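Local coordinates for amidase, hydantoinase/carbamoylase family (Burkholderia ambifaria, PDB 5TP4), which probably hydrolyses N-carbamoyl-L-amino acids to the free amino acids, as a zinc-dependent amidase of the peptidase M20 family, at residues L20-L24 and R101-Y106; V191-F195 and A411-R415; T229-A235 and N283-G287. One frame throughout, in Å; residues are numbered along the deposited sequence.

Interaction 1 (L20-L24 and R101-Y106). With EDO (1,2-ethanediol), chain V.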
# COMPACT_ATOMS: atom_id res chain seq x y z
N LEU B 20 -32.61 15.83 -27.95
CA LEU B 20 -31.48 14.97 -27.59
C LEU B 20 -31.38 14.83 -26.07
O LEU B 20 -31.15 13.73 -25.56
CB LEU B 20 -30.19 15.54 -28.20
CG LEU B 20 -28.85 14.91 -27.78
CD1 LEU B 20 -28.83 13.39 -27.94
CD2 LEU B 20 -27.71 15.50 -28.57
N TRP B 21 -31.57 15.93 -25.33
CA TRP B 21 -31.49 15.87 -23.87
C TRP B 21 -32.56 14.94 -23.31
O TRP B 21 -32.29 14.15 -22.41
CB TRP B 21 -31.62 17.28 -23.29
CG TRP B 21 -31.45 17.35 -21.80
CD1 TRP B 21 -32.44 17.39 -20.85
CD2 TRP B 21 -30.21 17.40 -21.08
NE1 TRP B 21 -31.88 17.45 -19.60
CE2 TRP B 21 -30.52 17.45 -19.71
CE3 TRP B 21 -28.86 17.36 -21.47
CZ2 TRP B 21 -29.53 17.52 -18.72
CZ3 TRP B 21 -27.88 17.42 -20.49
CH2 TRP B 21 -28.22 17.50 -19.13
N ARG B 22 -33.77 14.99 -23.88
CA ARG B 22 -34.84 14.08 -23.46
C ARG B 22 -34.49 12.63 -23.78
O ARG B 22 -34.80 11.73 -22.99
CB ARG B 22 -36.15 14.48 -24.14
N SER B 23 -33.85 12.37 -24.93
CA SER B 23 -33.50 10.98 -25.23
C SER B 23 -32.46 10.47 -24.24
O SER B 23 -32.50 9.30 -23.83
CB SER B 23 -32.98 10.85 -26.67
OG SER B 23 -31.69 11.41 -26.84
N LEU B 24 -31.55 11.33 -23.83
CA LEU B 24 -30.58 10.96 -22.80
C LEU B 24 -31.27 10.68 -21.47
O LEU B 24 -30.91 9.74 -20.76
CB LEU B 24 -29.56 12.07 -22.64
CG LEU B 24 -28.53 12.00 -23.78
CD1 LEU B 24 -27.83 13.34 -23.92
CD2 LEU B 24 -27.53 10.87 -23.48
N ARG B 101 -24.42 8.80 -16.66
CA ARG B 101 -25.53 8.97 -17.59
C ARG B 101 -25.10 9.50 -18.95
O ARG B 101 -25.95 9.64 -19.83
CB ARG B 101 -26.57 9.90 -16.95
CG ARG B 101 -27.22 9.29 -15.71
CD ARG B 101 -28.33 10.18 -15.13
NE ARG B 101 -27.91 11.57 -15.06
CZ ARG B 101 -27.17 12.09 -14.09
NH1 ARG B 101 -26.75 11.32 -13.08
NH2 ARG B 101 -26.84 13.37 -14.11
N PHE B 102 -23.80 9.81 -19.14
CA PHE B 102 -23.35 10.32 -20.43
C PHE B 102 -22.26 9.49 -21.09
O PHE B 102 -22.15 9.52 -22.31
CB PHE B 102 -22.83 11.76 -20.27
CG PHE B 102 -23.89 12.70 -19.78
CD1 PHE B 102 -24.16 12.82 -18.43
CD2 PHE B 102 -24.65 13.41 -20.69
CE1 PHE B 102 -25.15 13.66 -17.99
CE2 PHE B 102 -25.64 14.26 -20.25
CZ PHE B 102 -25.89 14.38 -18.90
N ASP B 103 -21.45 8.76 -20.31
CA ASP B 103 -20.38 7.94 -20.88
C ASP B 103 -20.95 6.96 -21.89
O ASP B 103 -21.80 6.12 -21.55
CB ASP B 103 -19.69 7.13 -19.77
CG ASP B 103 -18.69 7.91 -18.99
OD1 ASP B 103 -18.05 8.82 -19.56
OD2 ASP B 103 -18.50 7.58 -17.80
N GLY B 104 -20.43 7.00 -23.12
CA GLY B 104 -20.87 6.08 -24.18
C GLY B 104 -22.20 6.42 -24.79
O GLY B 104 -22.32 6.54 -26.02
N VAL B 105 -23.22 6.58 -23.97
CA VAL B 105 -24.56 6.79 -24.48
C VAL B 105 -24.66 8.11 -25.22
O VAL B 105 -25.40 8.21 -26.21
CB VAL B 105 -25.58 6.70 -23.33
CG1 VAL B 105 -25.24 7.73 -22.25
CG2 VAL B 105 -27.02 6.88 -23.86
N TYR B 106 -23.94 9.15 -24.76
CA TYR B 106 -24.01 10.45 -25.44
C TYR B 106 -23.70 10.30 -26.93
O TYR B 106 -24.43 10.83 -27.78
CB TYR B 106 -23.05 11.45 -24.80
CG TYR B 106 -22.85 12.69 -25.65
CD1 TYR B 106 -23.93 13.42 -26.13
CD2 TYR B 106 -21.57 13.11 -25.99
CE1 TYR B 106 -23.73 14.55 -26.94
CE2 TYR B 106 -21.37 14.22 -26.76
CZ TYR B 106 -22.45 14.93 -27.24
OH TYR B 106 -22.21 16.05 -28.02
C1 EDO V . -29.07 12.76 -18.77
O1 EDO V . -29.24 13.02 -17.37
C2 EDO V . -29.41 14.01 -19.57
O2 EDO V . -30.83 14.17 -19.66
O HOH W 1 -28.29 8.52 -20.84

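Interaction 2 (V191-F195 and A411-R415)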
# COMPACT_ATOMS: atom_id res chain seq x y z
N VAL B 191 -15.82 1.05 -44.37
CA VAL B 191 -16.25 2.25 -43.66
C VAL B 191 -15.50 3.44 -44.26
O VAL B 191 -14.27 3.40 -44.35
CB VAL B 191 -15.98 2.16 -42.14
CG1 VAL B 191 -16.33 3.46 -41.47
CG2 VAL B 191 -16.78 1.02 -41.51
N ASP B 192 -16.22 4.49 -44.65
CA ASP B 192 -15.55 5.67 -45.19
C ASP B 192 -14.84 6.47 -44.11
O ASP B 192 -13.74 6.98 -44.33
CB ASP B 192 -16.54 6.58 -45.90
CG ASP B 192 -15.87 7.82 -46.47
OD1 ASP B 192 -15.14 7.70 -47.48
OD2 ASP B 192 -16.07 8.90 -45.89
N ALA B 193 -15.49 6.64 -42.96
CA ALA B 193 -14.94 7.39 -41.85
C ALA B 193 -15.74 7.03 -40.62
O ALA B 193 -16.89 6.58 -40.72
CB ALA B 193 -15.00 8.91 -42.08
N TYR B 194 -15.11 7.19 -39.45
CA TYR B 194 -15.75 6.88 -38.18
C TYR B 194 -15.64 8.11 -37.30
O TYR B 194 -14.53 8.63 -37.10
CB TYR B 194 -15.09 5.69 -37.49
CG TYR B 194 -15.63 5.41 -36.11
CD1 TYR B 194 -16.80 4.67 -35.96
CD2 TYR B 194 -14.99 5.87 -34.97
CE1 TYR B 194 -17.31 4.40 -34.71
CE2 TYR B 194 -15.52 5.63 -33.70
CZ TYR B 194 -16.67 4.89 -33.60
OH TYR B 194 -17.21 4.60 -32.36
N PHE B 195 -16.77 8.57 -36.78
CA PHE B 195 -16.79 9.69 -35.85
C PHE B 195 -17.41 9.27 -34.52
O PHE B 195 -18.40 8.52 -34.49
CB PHE B 195 -17.60 10.85 -36.43
CG PHE B 195 -16.98 11.53 -37.62
CD1 PHE B 195 -17.24 11.08 -38.90
CD2 PHE B 195 -16.15 12.64 -37.45
CE1 PHE B 195 -16.69 11.71 -40.00
CE2 PHE B 195 -15.59 13.28 -38.52
CZ PHE B 195 -15.85 12.82 -39.81
N ALA B 411 -19.63 18.00 -39.19
CA ALA B 411 -18.47 17.24 -39.67
C ALA B 411 -18.91 16.00 -40.45
O ALA B 411 -18.35 15.70 -41.52
CB ALA B 411 -17.55 16.84 -38.52
N VAL B 412 -19.92 15.28 -39.94
CA VAL B 412 -20.41 14.10 -40.65
C VAL B 412 -20.99 14.48 -42.00
O VAL B 412 -20.75 13.79 -43.01
CB VAL B 412 -21.42 13.33 -39.78
CG1 VAL B 412 -22.28 12.33 -40.63
CG2 VAL B 412 -20.70 12.63 -38.60
N LEU B 413 -21.78 15.58 -42.07
CA LEU B 413 -22.35 16.00 -43.35
C LEU B 413 -21.27 16.41 -44.34
O LEU B 413 -21.38 16.13 -45.54
CB LEU B 413 -23.32 17.16 -43.15
CG LEU B 413 -24.67 16.77 -42.60
CD1 LEU B 413 -25.63 17.94 -42.70
CD2 LEU B 413 -25.25 15.56 -43.33
N ALA B 414 -20.23 17.10 -43.86
CA ALA B 414 -19.14 17.43 -44.77
C ALA B 414 -18.51 16.17 -45.34
O ALA B 414 -18.24 16.08 -46.54
CB ALA B 414 -18.10 18.30 -44.05
N ARG B 415 -18.34 15.15 -44.49
CA ARG B 415 -17.70 13.92 -44.94
C ARG B 415 -18.61 13.14 -45.88
O ARG B 415 -18.17 12.65 -46.93
CB ARG B 415 -17.32 13.07 -43.72
CG ARG B 415 -16.53 11.82 -44.09
CD ARG B 415 -15.13 12.16 -44.64
NE ARG B 415 -14.35 10.94 -44.83
CZ ARG B 415 -13.04 10.86 -44.98
NH1 ARG B 415 -12.28 11.96 -44.99
NH2 ARG B 415 -12.48 9.66 -45.11
O HOH W 2 -16.18 11.08 -47.81

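Interaction 3 (T229-A235 and N283-G287)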
# COMPACT_ATOMS: atom_id res chain seq x y z
N THR B 229 14.16 -3.33 -2.89
CA THR B 229 14.54 -4.27 -1.85
C THR B 229 15.58 -3.64 -0.95
O THR B 229 16.60 -3.13 -1.43
CB THR B 229 15.09 -5.57 -2.46
OG1 THR B 229 14.12 -6.11 -3.36
CG2 THR B 229 15.34 -6.58 -1.37
N GLY B 230 15.34 -3.69 0.36
CA GLY B 230 16.32 -3.23 1.32
C GLY B 230 16.48 -4.28 2.40
O GLY B 230 16.48 -5.48 2.14
N VAL B 231 16.62 -3.82 3.64
CA VAL B 231 16.85 -4.70 4.77
C VAL B 231 15.80 -4.35 5.82
O VAL B 231 15.77 -3.21 6.30
CB VAL B 231 18.27 -4.57 5.33
CG1 VAL B 231 18.41 -5.35 6.65
CG2 VAL B 231 19.28 -5.08 4.27
N ALA B 232 15.02 -5.34 6.27
CA ALA B 232 13.87 -5.06 7.16
C ALA B 232 14.24 -5.25 8.64
O ALA B 232 13.86 -6.22 9.29
CB ALA B 232 12.67 -5.92 6.76
N ALA B 233 14.90 -4.24 9.18
CA ALA B 233 15.55 -4.25 10.48
C ALA B 233 14.67 -3.49 11.47
O ALA B 233 13.75 -2.77 11.08
CB ALA B 233 16.95 -3.63 10.37
N HIS B 234 14.95 -3.67 12.75
CA HIS B 234 14.08 -3.09 13.76
C HIS B 234 14.19 -1.56 13.80
O HIS B 234 15.29 -0.99 13.78
CB HIS B 234 14.44 -3.70 15.12
CG HIS B 234 13.45 -3.41 16.20
ND1 HIS B 234 13.44 -2.22 16.90
CD2 HIS B 234 12.49 -4.18 16.76
CE1 HIS B 234 12.49 -2.25 17.81
NE2 HIS B 234 11.90 -3.43 17.76
N ALA B 235 13.03 -0.89 13.89
CA ALA B 235 12.92 0.57 13.85
C ALA B 235 13.57 1.27 15.04
O ALA B 235 13.85 2.47 14.95
CB ALA B 235 11.45 1.01 13.80
N ASN B 283 7.05 -1.06 13.47
CA ASN B 283 8.37 -0.90 14.05
C ASN B 283 9.44 -1.70 13.30
O ASN B 283 10.46 -2.09 13.87
CB ASN B 283 8.37 -1.26 15.53
CG ASN B 283 7.94 -2.68 15.80
OD1 ASN B 283 7.42 -3.37 14.91
ND2 ASN B 283 8.15 -3.13 17.05
N THR B 284 9.22 -1.91 12.01
CA THR B 284 10.20 -2.57 11.15
C THR B 284 10.47 -1.70 9.93
O THR B 284 9.53 -1.29 9.24
CB THR B 284 9.71 -3.95 10.74
OG1 THR B 284 9.37 -4.69 11.92
CG2 THR B 284 10.82 -4.70 10.02
N ILE B 285 11.75 -1.43 9.68
CA ILE B 285 12.16 -0.77 8.44
C ILE B 285 11.65 -1.55 7.23
O ILE B 285 11.70 -2.79 7.19
CB ILE B 285 13.69 -0.64 8.42
CG1 ILE B 285 14.13 0.24 9.60
CG2 ILE B 285 14.21 -0.13 7.03
CD1 ILE B 285 15.58 0.01 10.01
N ALA B 286 11.18 -0.82 6.21
CA ALA B 286 10.71 -1.45 4.98
C ALA B 286 11.87 -2.12 4.25
O ALA B 286 12.87 -1.46 3.92
CB ALA B 286 10.04 -0.41 4.08
N GLY B 287 11.75 -3.42 4.01
CA GLY B 287 12.73 -4.14 3.21
C GLY B 287 12.22 -4.51 1.83
O GLY B 287 12.99 -5.01 1.00

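Interaction 1 (L20-L24 and R101-Y106)
Leu-24 meets the 101-106 segment with both methyls: CD2 lies 4.0 Å from CG2 of Val-105 and close to CA of Tyr-106, while CD1 of Leu-24 lies at looser range, 4.4 Å from CE2 of Phe-102 and 4.5 Å from CD1 of Tyr-106. One turn earlier on the same helix, Leu-20 sets CD2 at the edge of the Tyr-106 ring, near its plane. Trp-21 swings its indole across to Phe-102 because CG stands anti to the backbone N (chi1 -176°). CZ3 of Trp-21 comes 3.9 Å from CE2 of Phe-102 at the edge of the phenyl ring, and the two ring planes are inclined by 42°.

Small molecules bridge the segments. A 1,2-ethanediol, probably from the crystallisation liquor, is wedged between them. Its O2 sits over the centre of one indole face and donates to O of Trp-21. In the conformer described, NE of Arg-101 donates to O1 of the diol at 3.0 Å, with an N-H...O angle of 163°. A water donates to O of Leu-24 (2.9 Å) and to O of Arg-101 (2.8 Å).

Further out, NH1 of Arg-101 is bonded to O of Gly-36, and OH of Tyr-106 to O of Val-401 and OG1 of Thr-405. Glu-394 OE2 accepts from the backbone N of both Phe-102 and Asp-103, holding the loop that carries Asp-103, a predicted zinc ligand; Gly-104 then occupies the N-cap position of helix 105-121. No hydrogen bond passes directly between the segments, so helix 17-28 meets the loop of this predicted ligand mainly through van der Waals packing, with O of Leu-24 and O of Arg-101 joined by water and O of Trp-21 accepting from the diol.

Interaction 2 (V191-F195 and A411-R415)
Arg-415 holds Asp-192 side-on with two nitrogens. NE forms a salt bridge with OD2 of Asp-192 at 2.9 Å, approaching on the syn side but 35° out of the carboxylate plane, and NH2 of Arg-415 donates to the backbone O of Asp-192 at 3.1 Å, from above the carbonyl plane. One atom of the side chain and one of the main chain are thus gripped together, which should restrict rotation of the guanidinium. The bend at chi2 (68°) lays the arginine chain alongside OD2 of Asp-192 and CB of Ala-193, bringing NE and NH2 to the aspartate. A water reinforces the pair by donating to OD2 of Asp-192 and to O of Arg-415, while Lys-127 offers OD1 a long, weak ion pair.

The apolar contacts lie deeper. The Phe-195 ring meets three helix residues, all obliquely: CD1 is 3.8 Å from CG2 of Val-412, CE2 of Phe-195 is 4.1 Å from CB of Ala-411, and CE1 touches CB of Arg-415. Ala-193, two residues back on the strand, places CB 3.5 Å from NE of Arg-415, beside the guanidinium.

Strand 193-195 and helix 411-415 run antiparallel (173°), with axes 10.1 Å apart. Helix 398-416 packs on the parallel central strands 87-91, 193-199 and 377-382 of a mixed sheet, the alpha/beta layering of the M20 catalytic domain, in which strand 193-199 carries the zinc ligand His-198.

Interaction 3 (T229-A235 and N283-G287)
Ala-235 N donates to O of Asn-283, and Ile-285 N to O of Ala-233, both at 2.8 Å, flanking the single beta bridge of His-234 with Thr-284; at the other end Gly-230 N reaches O of Gly-287. The segments run in nearly opposite directions. Between these ends Ala-232 is the centre of an inverse gamma turn, closed by a weak bond, and in the conformer described its CA lies 3.1 Å from O of Ile-285, a CA-H...O contact.

The buried part gathers around Ile-285, whose CD1 lies 3.9 Å from CB of Ala-233. Its CG2, anti to the backbone N, leans on O of Val-231, and Ala-235 sets CB 3.3 Å from O of Asn-283. Thr-271 of the second subunit packs on Ala-235 and Ile-285, Gly-363 of that subunit on His-234.

The other part is looser, with Val-231 and Ala-232 exposed; here CG2 of Thr-284 lies 3.5 Å from O of Ala-232. O of Asn-283 lies over one face of the His-234 ring, 4.0 Å from its plane; ND1 of that ring is bonded to N of Gly-236. Asn-283 ND2 binds a MES molecule, probably from the crystallisation liquor.

The pairing joins the loop between strand 212-229 and helix 246-262 to the one that precedes strand 288-297, extending the antiparallel pairing of these two strands.

Interactions 1 and 2 are buried contacts of the zinc-binding part of the chain, their centres about 21 Å apart, whereas interaction 3, its centre about 53 and 60 Å from theirs, lies beyond the chain's centre and beside the second subunit. Helix 398-416 links the first two: it supplies one side of interaction 2 and, through Val-401 and Thr-405, also lines interaction 1. Their chemistry differs, with apolar side chains and bridging small molecules at 20-24/101-106, and a salt bridge beside the packing of one phenylalanine at 191-195/411-415. At 229-235/283-287, main-chain bonds between loops dominate, and partial burial comes with contact to another subunit.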